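Local coordinates for conserved hypothetical protein (PDB 2AP3) that is of unknown function but probably belongs among cell-wall binding lipoproteins and is built as a long bundle of helices, at residues Y136-N141 with Y171-E176; N141-L146 with K165-N170; K116-V121 with N186-E191. One frame throughout, in Å; residues are numbered along the deposited sequence.

Contact 1: residues Y136-N141 with Y171-E176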
loop_
_atom_site.group_PDB
_atom_site.type_symbol
_atom_site.label_atom_id
_atom_site.label_comp_id
_atom_site.label_asym_id
_atom_site.label_seq_id
_atom_site.Cartn_x
_atom_site.Cartn_y
_atom_site.Cartn_z
ATOM N N TYR A 136 -6.689 4.596 -3.797
ATOM C CA TYR A 136 -7.108 4.869 -2.437
ATOM C C TYR A 136 -7.381 6.364 -2.257
ATOM O O TYR A 136 -8.445 6.751 -1.754
ATOM C CB TYR A 136 -6.044 4.386 -1.428
ATOM C CG TYR A 136 -6.430 4.729 -0.008
ATOM C CD1 TYR A 136 -7.497 4.076 0.612
ATOM C CD2 TYR A 136 -5.776 5.751 0.690
ATOM C CE1 TYR A 136 -7.899 4.413 1.905
ATOM C CE2 TYR A 136 -6.175 6.100 2.012
ATOM C CZ TYR A 136 -7.221 5.411 2.607
ATOM O OH TYR A 136 -7.615 5.755 3.896
ATOM N N LYS A 137 -6.430 7.207 -2.676
ATOM C CA LYS A 137 -6.638 8.663 -2.576
ATOM C C LYS A 137 -7.883 9.152 -3.340
ATOM O O LYS A 137 -8.633 10.004 -2.839
ATOM C CB LYS A 137 -5.392 9.411 -3.028
ATOM C CG LYS A 137 -4.233 9.196 -2.078
ATOM C CD LYS A 137 -3.037 10.109 -2.440
ATOM C CE LYS A 137 -2.282 9.605 -3.610
ATOM N NZ LYS A 137 -1.043 10.450 -3.741
ATOM N N LYS A 138 -8.121 8.581 -4.515
ATOM C CA LYS A 138 -9.287 8.977 -5.298
ATOM C C LYS A 138 -10.549 8.659 -4.499
ATOM O O LYS A 138 -11.472 9.468 -4.418
ATOM C CB LYS A 138 -9.287 8.254 -6.650
ATOM C CG LYS A 138 -10.357 8.735 -7.569
ATOM C CD LYS A 138 -10.401 7.873 -8.809
ATOM C CE LYS A 138 -11.541 8.252 -9.694
ATOM N NZ LYS A 138 -11.255 9.517 -10.370
ATOM N N ALA A 139 -10.571 7.468 -3.908
ATOM C CA ALA A 139 -11.760 7.044 -3.150
ATOM C C ALA A 139 -12.007 7.985 -1.952
ATOM O O ALA A 139 -13.122 8.499 -1.770
ATOM C CB ALA A 139 -11.600 5.607 -2.699
ATOM N N VAL A 140 -10.982 8.225 -1.132
ATOM C CA VAL A 140 -11.144 9.064 0.080
ATOM C C VAL A 140 -11.461 10.501 -0.300
ATOM O O VAL A 140 -12.349 11.129 0.296
ATOM C CB VAL A 140 -9.906 8.989 1.004
ATOM C CG1 VAL A 140 -10.103 9.870 2.214
ATOM C CG2 VAL A 140 -9.669 7.566 1.422
ATOM N N ASN A 141 -10.812 10.997 -1.348
ATOM C CA ASN A 141 -11.163 12.307 -1.856
ATOM C C ASN A 141 -12.610 12.396 -2.329
ATOM O O ASN A 141 -13.240 13.428 -2.117
ATOM C CB ASN A 141 -10.178 12.755 -2.921
ATOM C CG ASN A 141 -8.894 13.328 -2.311
ATOM O OD1 ASN A 141 -7.765 12.837 -2.546
ATOM N ND2 ASN A 141 -9.058 14.371 -1.524
ATOM N N TYR A 171 -14.566 2.761 -5.145
ATOM C CA TYR A 171 -14.252 1.611 -4.284
ATOM C C TYR A 171 -14.187 0.298 -5.073
ATOM O O TYR A 171 -13.396 -0.580 -4.718
ATOM C CB TYR A 171 -15.165 1.538 -3.056
ATOM C CG TYR A 171 -14.642 2.423 -1.953
ATOM C CD1 TYR A 171 -13.487 2.077 -1.263
ATOM C CD2 TYR A 171 -15.245 3.639 -1.652
ATOM C CE1 TYR A 171 -12.971 2.900 -0.271
ATOM C CE2 TYR A 171 -14.746 4.463 -0.668
ATOM C CZ TYR A 171 -13.601 4.085 0.030
ATOM O OH TYR A 171 -13.085 4.901 1.012
ATOM N N LYS A 172 -14.975 0.179 -6.143
ATOM C CA LYS A 172 -14.921 -1.001 -7.022
ATOM C C LYS A 172 -13.541 -1.063 -7.641
ATOM O O LYS A 172 -12.900 -2.110 -7.664
ATOM C CB LYS A 172 -15.973 -0.950 -8.134
ATOM C CG LYS A 172 -17.402 -1.317 -7.706
ATOM C CD LYS A 172 -18.320 -1.310 -8.912
ATOM C CE LYS A 172 -19.800 -1.206 -8.482
ATOM N NZ LYS A 172 -20.498 -2.517 -8.361
ATOM N N LYS A 173 -13.086 0.080 -8.135
ATOM C CA LYS A 173 -11.767 0.179 -8.721
ATOM C C LYS A 173 -10.659 -0.072 -7.694
ATOM O O LYS A 173 -9.650 -0.726 -8.011
ATOM C CB LYS A 173 -11.605 1.542 -9.367
ATOM C CG LYS A 173 -12.519 1.786 -10.562
ATOM C CD LYS A 173 -11.957 2.920 -11.418
ATOM C CE LYS A 173 -12.081 4.291 -10.746
ATOM N NZ LYS A 173 -10.959 5.182 -11.178
ATOM N N LEU A 174 -10.829 0.442 -6.474
ATOM C CA LEU A 174 -9.825 0.227 -5.437
ATOM C C LEU A 174 -9.701 -1.269 -5.122
ATOM O O LEU A 174 -8.582 -1.772 -4.942
ATOM C CB LEU A 174 -10.128 1.046 -4.180
ATOM C CG LEU A 174 -9.259 0.825 -2.929
ATOM C CD1 LEU A 174 -7.778 1.116 -3.219
ATOM C CD2 LEU A 174 -9.803 1.620 -1.752
ATOM N N LYS A 175 -10.850 -1.970 -5.089
ATOM C CA LYS A 175 -10.825 -3.433 -4.895
ATOM C C LYS A 175 -10.059 -4.192 -5.981
ATOM O O LYS A 175 -9.273 -5.091 -5.678
ATOM C CB LYS A 175 -12.239 -4.014 -4.712
ATOM C CG LYS A 175 -12.222 -5.453 -4.156
ATOM C CD LYS A 175 -13.556 -6.140 -4.356
ATOM C CE LYS A 175 -13.538 -7.620 -3.877
ATOM N NZ LYS A 175 -12.190 -8.257 -3.914
ATOM N N GLU A 176 -10.268 -3.824 -7.237
ATOM C CA GLU A 176 -9.566 -4.441 -8.355
ATOM C C GLU A 176 -8.046 -4.284 -8.172
ATOM O O GLU A 176 -7.300 -5.250 -8.306
ATOM C CB GLU A 176 -9.987 -3.796 -9.671
ATOM C CG GLU A 176 -11.448 -4.009 -10.055
ATOM C CD GLU A 176 -11.815 -3.302 -11.358
ATOM O OE1 GLU A 176 -10.896 -2.881 -12.102
ATOM O OE2 GLU A 176 -13.023 -3.192 -11.661
#
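Leu174 and Tyr136 meet with matching first torsions: each holds CG anti to its own backbone N (chi1 173° for Leu174, 177° for Tyr136), so the leucine runs alongside the tyrosine in the same sense. The leucine thereby divides its methyls between backbone and ring. CD1 rests against the main chain of Tyr136, 3.7 Å from Tyr136 N, while CD2 reaches the rim of the phenol near its plane, 4.1 Å from Tyr136 CD1. Within the same helix, Val140 CG2 lies over one face of that ring, and Phe82 of helix 61-96 meets it with a tilted ring.

Tyr171 swings its ring across to the facing helix, over Ala139. The methyl CB of Ala139 sits over the ring face in a CH-pi contact, 3.9 Å from the centroid of the Tyr171 ring and 17° off its normal, displaced toward the hydroxyl end, with Tyr171 CZ 3.7 Å from Ala139 CB. Beyond the methyl, Tyr171 OH hydrogen-bonds to Glu143 OE2, which helps fix the ring's reach.

On another side of the interface two lysines cross, Lys138 bending at its last torsion and Lys173 one bond earlier. Lys173 NZ lies 3.5 Å from Lys138 CE, and the two ammonium nitrogens, Lys138 NZ and Lys173 NZ, are 4.4 Å apart. The antiparallel segment axes approach to 9.1 Å. Cohesion here is apolar and CH-pi, with no hydrogen bond between the segments, and the lysine pair probably works mildly against it unless solvent or counter-ions screen the charges.

Contact 2: residues N141-L146 with K165-N170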
loop_
_atom_site.group_PDB
_atom_site.type_symbol
_atom_site.label_atom_id
_atom_site.label_comp_id
_atom_site.label_asym_id
_atom_site.label_seq_id
_atom_site.Cartn_x
_atom_site.Cartn_y
_atom_site.Cartn_z
ATOM N N ASN A 141 -10.812 10.997 -1.348
ATOM C CA ASN A 141 -11.163 12.307 -1.856
ATOM C C ASN A 141 -12.610 12.396 -2.329
ATOM O O ASN A 141 -13.240 13.428 -2.117
ATOM C CB ASN A 141 -10.178 12.755 -2.921
ATOM C CG ASN A 141 -8.894 13.328 -2.311
ATOM O OD1 ASN A 141 -7.765 12.837 -2.546
ATOM N ND2 ASN A 141 -9.058 14.371 -1.524
ATOM N N SER A 142 -13.150 11.323 -2.920
ATOM C CA SER A 142 -14.558 11.359 -3.379
ATOM C C SER A 142 -15.555 11.360 -2.202
ATOM O O SER A 142 -16.663 11.915 -2.312
ATOM C CB SER A 142 -14.859 10.241 -4.383
ATOM O OG SER A 142 -14.786 8.999 -3.741
ATOM N N GLU A 143 -15.126 10.808 -1.063
ATOM C CA GLU A 143 -15.907 10.908 0.186
ATOM C C GLU A 143 -15.898 12.367 0.638
ATOM O O GLU A 143 -16.953 12.946 0.927
ATOM C CB GLU A 143 -15.337 9.987 1.269
ATOM C CG GLU A 143 -15.644 8.496 0.964
ATOM C CD GLU A 143 -14.908 7.469 1.816
ATOM O OE1 GLU A 143 -13.896 7.793 2.451
ATOM O OE2 GLU A 143 -15.337 6.283 1.789
ATOM N N LYS A 144 -14.699 12.949 0.680
ATOM C CA LYS A 144 -14.552 14.353 1.025
ATOM C C LYS A 144 -15.455 15.265 0.165
ATOM O O LYS A 144 -16.110 16.174 0.674
ATOM C CB LYS A 144 -13.091 14.789 1.013
ATOM C CG LYS A 144 -12.919 16.260 1.494
ATOM C CD LYS A 144 -11.452 16.721 1.585
ATOM C CE LYS A 144 -11.346 18.241 1.813
ATOM N NZ LYS A 144 -9.902 18.627 1.881
ATOM N N THR A 145 -15.506 15.003 -1.139
ATOM C CA THR A 145 -16.362 15.767 -2.047
ATOM C C THR A 145 -17.845 15.685 -1.627
ATOM O O THR A 145 -18.550 16.692 -1.615
ATOM C CB THR A 145 -16.144 15.260 -3.470
ATOM O OG1 THR A 145 -14.810 15.590 -3.854
ATOM C CG2 THR A 145 -17.113 15.883 -4.443
ATOM N N LEU A 146 -18.297 14.491 -1.262
ATOM C CA LEU A 146 -19.671 14.372 -0.761
ATOM C C LEU A 146 -19.836 15.180 0.529
ATOM O O LEU A 146 -20.833 15.886 0.682
ATOM C CB LEU A 146 -20.051 12.918 -0.550
ATOM C CG LEU A 146 -21.364 12.631 0.200
ATOM C CD1 LEU A 146 -22.556 13.320 -0.497
ATOM C CD2 LEU A 146 -21.613 11.140 0.357
ATOM N N LYS A 165 -22.742 7.369 -5.869
ATOM C CA LYS A 165 -22.374 6.434 -6.950
ATOM C C LYS A 165 -20.885 6.534 -7.347
ATOM O O LYS A 165 -20.230 5.504 -7.574
ATOM C CB LYS A 165 -23.320 6.536 -8.170
ATOM C CG LYS A 165 -23.615 7.945 -8.685
ATOM C CD LYS A 165 -24.211 7.969 -10.099
ATOM C CE LYS A 165 -24.625 9.394 -10.499
ATOM N NZ LYS A 165 -24.713 9.625 -11.967
ATOM N N ALA A 166 -20.341 7.753 -7.394
ATOM C CA ALA A 166 -18.917 7.953 -7.701
ATOM C C ALA A 166 -18.010 7.320 -6.635
ATOM O O ALA A 166 -17.015 6.663 -6.971
ATOM C CB ALA A 166 -18.607 9.416 -7.850
ATOM N N ILE A 167 -18.365 7.518 -5.365
ATOM C CA ILE A 167 -17.684 6.835 -4.265
ATOM C C ILE A 167 -17.730 5.306 -4.474
ATOM O O ILE A 167 -16.699 4.641 -4.426
ATOM C CB ILE A 167 -18.272 7.221 -2.879
ATOM C CG1 ILE A 167 -18.110 8.716 -2.656
ATOM C CG2 ILE A 167 -17.610 6.432 -1.760
ATOM C CD1 ILE A 167 -18.915 9.255 -1.462
ATOM N N GLU A 168 -18.926 4.758 -4.717
ATOM C CA GLU A 168 -19.060 3.329 -4.993
ATOM C C GLU A 168 -18.152 2.869 -6.112
ATOM O O GLU A 168 -17.487 1.843 -5.983
ATOM C CB GLU A 168 -20.502 2.944 -5.339
ATOM C CG GLU A 168 -21.374 2.773 -4.124
ATOM C CD GLU A 168 -22.755 2.218 -4.444
ATOM O OE1 GLU A 168 -23.554 2.131 -3.490
ATOM O OE2 GLU A 168 -23.041 1.867 -5.623
ATOM N N GLN A 169 -18.131 3.614 -7.214
ATOM C CA GLN A 169 -17.346 3.195 -8.374
ATOM C C GLN A 169 -15.846 3.219 -8.041
ATOM O O GLN A 169 -15.063 2.332 -8.448
ATOM C CB GLN A 169 -17.620 4.080 -9.591
ATOM C CG GLN A 169 -16.928 3.573 -10.852
ATOM C CD GLN A 169 -17.160 2.082 -11.065
ATOM O OE1 GLN A 169 -18.304 1.630 -11.177
ATOM N NE2 GLN A 169 -16.073 1.307 -11.104
ATOM N N ASN A 170 -15.456 4.241 -7.294
ATOM C CA ASN A 170 -14.074 4.373 -6.869
ATOM C C ASN A 170 -13.638 3.245 -5.974
ATOM O O ASN A 170 -12.489 2.792 -6.058
ATOM C CB ASN A 170 -13.853 5.729 -6.206
ATOM C CG ASN A 170 -13.993 6.863 -7.183
ATOM O OD1 ASN A 170 -13.929 6.663 -8.405
ATOM N ND2 ASN A 170 -14.188 8.064 -6.659
#
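Ile167 lies against Ser142, Glu143 and Leu146: its CG1-CD1 branch runs past Ser142 to Leu146, while CG2 meets Glu143. CG1 packs on the serine hydroxyl, with Ile167 CG1 3.5 Å from Ser142 OG, and Ile167 CD1 continues to the leucine, 3.8 Å from Leu146 CD2. The other branch meets the aliphatic part of the glutamate, Ile167 CG2 to Glu143 CG at 3.9 Å. Glu143 and Leu146 both lie crosswise to the isoleucine.

Beside this apolar patch, Asn170 ND2 donates to Ser142 OG at 3.1 Å, with an angle of 159° at the hydrogen. The hydroxyl oxygen lies in the amide plane of Asn170. Ser142 OG sits between the backbone N and the carbonyl carbon (chi1 67°), which turns it back along its own helix as well: it is also hydrogen-bonded with Ala139 O, one turn earlier, and more weakly with Lys138 O.

The carboxylate of Glu143 is positioned from two sources outside the segments: its OE1 forms a salt bridge with Arg78 of helix 61-96, and Tyr171 is its second partner. Glu143 thus joins three helices while its CG touches Ile167. The serine oxygen can serve the backbone of one helix and the amide of the other together, and the buried glutamate charge is offset by the arginine, which probably stabilises its ionised form.

Contact 3: residues K116-V121 with N186-E191. Unlike the reference sequence in segment 186-191: Gln189 (reference Gly).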
loop_
_atom_site.group_PDB
_atom_site.type_symbol
_atom_site.label_atom_id
_atom_site.label_comp_id
_atom_site.label_asym_id
_atom_site.label_seq_id
_atom_site.Cartn_x
_atom_site.Cartn_y
_atom_site.Cartn_z
ATOM N N LYS A 116 17.061 -12.122 -11.356
ATOM C CA LYS A 116 16.531 -11.069 -12.205
ATOM C C LYS A 116 15.002 -11.091 -12.171
ATOM O O LYS A 116 14.367 -10.040 -12.191
ATOM C CB LYS A 116 17.060 -11.192 -13.636
ATOM C CG LYS A 116 18.546 -10.864 -13.745
ATOM C CD LYS A 116 19.033 -10.759 -15.182
ATOM C CE LYS A 116 20.496 -10.314 -15.213
ATOM N NZ LYS A 116 21.114 -10.384 -16.576
ATOM N N GLN A 117 14.429 -12.291 -12.072
ATOM C CA GLN A 117 12.977 -12.458 -12.016
ATOM C C GLN A 117 12.410 -11.945 -10.688
ATOM O O GLN A 117 11.368 -11.288 -10.676
ATOM C CB GLN A 117 12.580 -13.924 -12.286
ATOM C CG GLN A 117 11.106 -14.273 -12.048
ATOM C CD GLN A 117 10.144 -13.524 -12.952
ATOM O OE1 GLN A 117 10.537 -12.964 -13.982
ATOM N NE2 GLN A 117 8.861 -13.529 -12.581
ATOM N N LEU A 118 13.088 -12.239 -9.582
ATOM C CA LEU A 118 12.692 -11.674 -8.289
ATOM C C LEU A 118 12.738 -10.146 -8.326
ATOM O O LEU A 118 11.803 -9.485 -7.841
ATOM C CB LEU A 118 13.554 -12.224 -7.150
ATOM C CG LEU A 118 13.330 -11.649 -5.741
ATOM C CD1 LEU A 118 11.860 -11.770 -5.259
ATOM C CD2 LEU A 118 14.268 -12.336 -4.782
ATOM N N ASP A 119 13.808 -9.591 -8.904
ATOM C CA ASP A 119 13.942 -8.133 -9.090
ATOM C C ASP A 119 12.825 -7.536 -9.921
ATOM O O ASP A 119 12.366 -6.425 -9.664
ATOM C CB ASP A 119 15.265 -7.778 -9.770
ATOM C CG ASP A 119 16.392 -7.600 -8.799
ATOM O OD1 ASP A 119 16.140 -7.467 -7.578
ATOM O OD2 ASP A 119 17.560 -7.603 -9.275
ATOM N N ASP A 120 12.402 -8.266 -10.942
ATOM C CA ASP A 120 11.336 -7.785 -11.798
ATOM C C ASP A 120 9.995 -7.769 -11.086
ATOM O O ASP A 120 9.187 -6.891 -11.336
ATOM C CB ASP A 120 11.252 -8.614 -13.080
ATOM C CG ASP A 120 12.445 -8.403 -13.984
ATOM O OD1 ASP A 120 13.107 -7.344 -13.896
ATOM O OD2 ASP A 120 12.718 -9.298 -14.805
ATOM N N VAL A 121 9.773 -8.752 -10.218
ATOM C CA VAL A 121 8.542 -8.829 -9.443
ATOM C C VAL A 121 8.535 -7.751 -8.369
ATOM O O VAL A 121 7.490 -7.157 -8.111
ATOM C CB VAL A 121 8.297 -10.257 -8.870
ATOM C CG1 VAL A 121 7.017 -10.329 -8.023
ATOM C CG2 VAL A 121 8.186 -11.239 -10.030
ATOM N N ASN A 186 2.307 -11.721 -2.817
ATOM C CA ASN A 186 2.439 -13.186 -2.829
ATOM C C ASN A 186 3.456 -13.700 -3.837
ATOM O O ASN A 186 4.251 -14.592 -3.525
ATOM C CB ASN A 186 1.081 -13.858 -3.030
ATOM C CG ASN A 186 0.155 -13.641 -1.850
ATOM O OD1 ASN A 186 0.610 -13.405 -0.726
ATOM N ND2 ASN A 186 -1.146 -13.722 -2.092
ATOM N N LYS A 187 3.440 -13.133 -5.042
ATOM C CA LYS A 187 4.393 -13.519 -6.074
ATOM C C LYS A 187 5.828 -13.210 -5.635
ATOM O O LYS A 187 6.756 -13.961 -5.974
ATOM C CB LYS A 187 4.067 -12.834 -7.400
ATOM C CG LYS A 187 4.786 -13.430 -8.614
ATOM C CD LYS A 187 4.464 -12.642 -9.872
ATOM C CE LYS A 187 5.098 -13.279 -11.099
ATOM N NZ LYS A 187 4.485 -12.733 -12.347
ATOM N N VAL A 188 6.012 -12.121 -4.886
ATOM C CA VAL A 188 7.336 -11.796 -4.333
ATOM C C VAL A 188 7.868 -12.968 -3.505
ATOM O O VAL A 188 9.003 -13.410 -3.711
ATOM C CB VAL A 188 7.345 -10.455 -3.538
ATOM C CG1 VAL A 188 8.634 -10.302 -2.712
ATOM C CG2 VAL A 188 7.217 -9.292 -4.496
ATOM N N GLN A 189 7.048 -13.490 -2.599
ATOM C CA GLN A 189 7.470 -14.656 -1.828
ATOM C C GLN A 189 7.724 -15.907 -2.683
ATOM O O GLN A 189 8.672 -16.643 -2.404
ATOM C CB GLN A 189 6.532 -14.955 -0.658
ATOM C CG GLN A 189 6.954 -16.178 0.179
ATOM C CD GLN A 189 8.411 -16.131 0.640
ATOM O OE1 GLN A 189 9.246 -16.899 0.159
ATOM N NE2 GLN A 189 8.719 -15.231 1.576
ATOM N N LYS A 190 6.904 -16.155 -3.706
ATOM C CA LYS A 190 7.148 -17.316 -4.582
ATOM C C LYS A 190 8.529 -17.264 -5.254
ATOM O O LYS A 190 9.222 -18.286 -5.345
ATOM C CB LYS A 190 6.027 -17.523 -5.621
ATOM C CG LYS A 190 6.212 -16.777 -6.949
ATOM C CD LYS A 190 5.360 -17.356 -8.065
ATOM C CE LYS A 190 5.858 -16.868 -9.418
ATOM N NZ LYS A 190 5.105 -17.463 -10.563
ATOM N N GLU A 191 8.925 -16.078 -5.715
ATOM C CA GLU A 191 10.209 -15.920 -6.388
ATOM C C GLU A 191 11.355 -16.082 -5.407
ATOM O O GLU A 191 12.415 -16.604 -5.766
ATOM C CB GLU A 191 10.301 -14.581 -7.127
ATOM C CG GLU A 191 9.211 -14.366 -8.192
ATOM C CD GLU A 191 9.258 -15.359 -9.345
ATOM O OE1 GLU A 191 8.371 -15.281 -10.224
ATOM O OE2 GLU A 191 10.177 -16.208 -9.399
#
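Gln117 NE2 donates to Glu191 OE1 at 3.0 Å, a nearly straight bond with an angle of 165° at the hydrogen. The acceptor lies in the amide plane of Gln117, but the amide approaches from above the carboxylate plane, the two planes being 70° apart. With chi1 at 171°, Gln117 CG lies over the carboxylate too, 3.4 Å from Glu191 OE2, and the bend at the next torsion turns the amide toward OE1. Glu191 likewise folds at its second torsion, lifting its acid group toward the glutamine. Lys190 NZ gives OE1 a second partner, a long salt bridge from within the same helix.

Below the polar pair the glutamate's own methylenes join the apolar layer. Leu118 and Glu191 overlap head to tail, with Leu118 CD1 3.7 Å from Glu191 CB; the same methyl also rests on the backbone carbonyl of Val188. Val121 points into the facing helix and uses both branches: Val121 CG1 is 3.7 Å from Val188 CG2, while Val121 CG2 touches Glu191 CG at 3.8 Å. The extended Lys187 runs crosswise over Val121, laying its aliphatic chain along both methyls, with Val121 CG2 3.9 Å from Lys187 CE.

Leu118 also touches Tyr21 and Leu22 of helix 10-30, and Val121 touches Val184. With axes 9.2 Å apart, this is an antiparallel pairing of long helices: branched aliphatic residues fill the seam, glutamine and lysine border it, and the glutamate spans from the apolar layer to that border, as in an elongated helical bundle.

All three contacts join the same two antiparallel helices, 109-150 and 157-195, and are nested along the chain: contact 2 lies inside the loop closed by contact 1, and contact 1 inside that closed by contact 3. Contacts 1 and 2 are adjoining steps of one seam, with centres 8 Å apart and Asn141 in common; Tyr171 of the first and Glu143 of the second link them through a probable hydrogen bond. Contact 3 is separate, its centre 26 Å from that of contact 1 and 34 Å from that of contact 2, on the opposite side of the chain's centre from contact 2. Together they sample the pairing along much of its length.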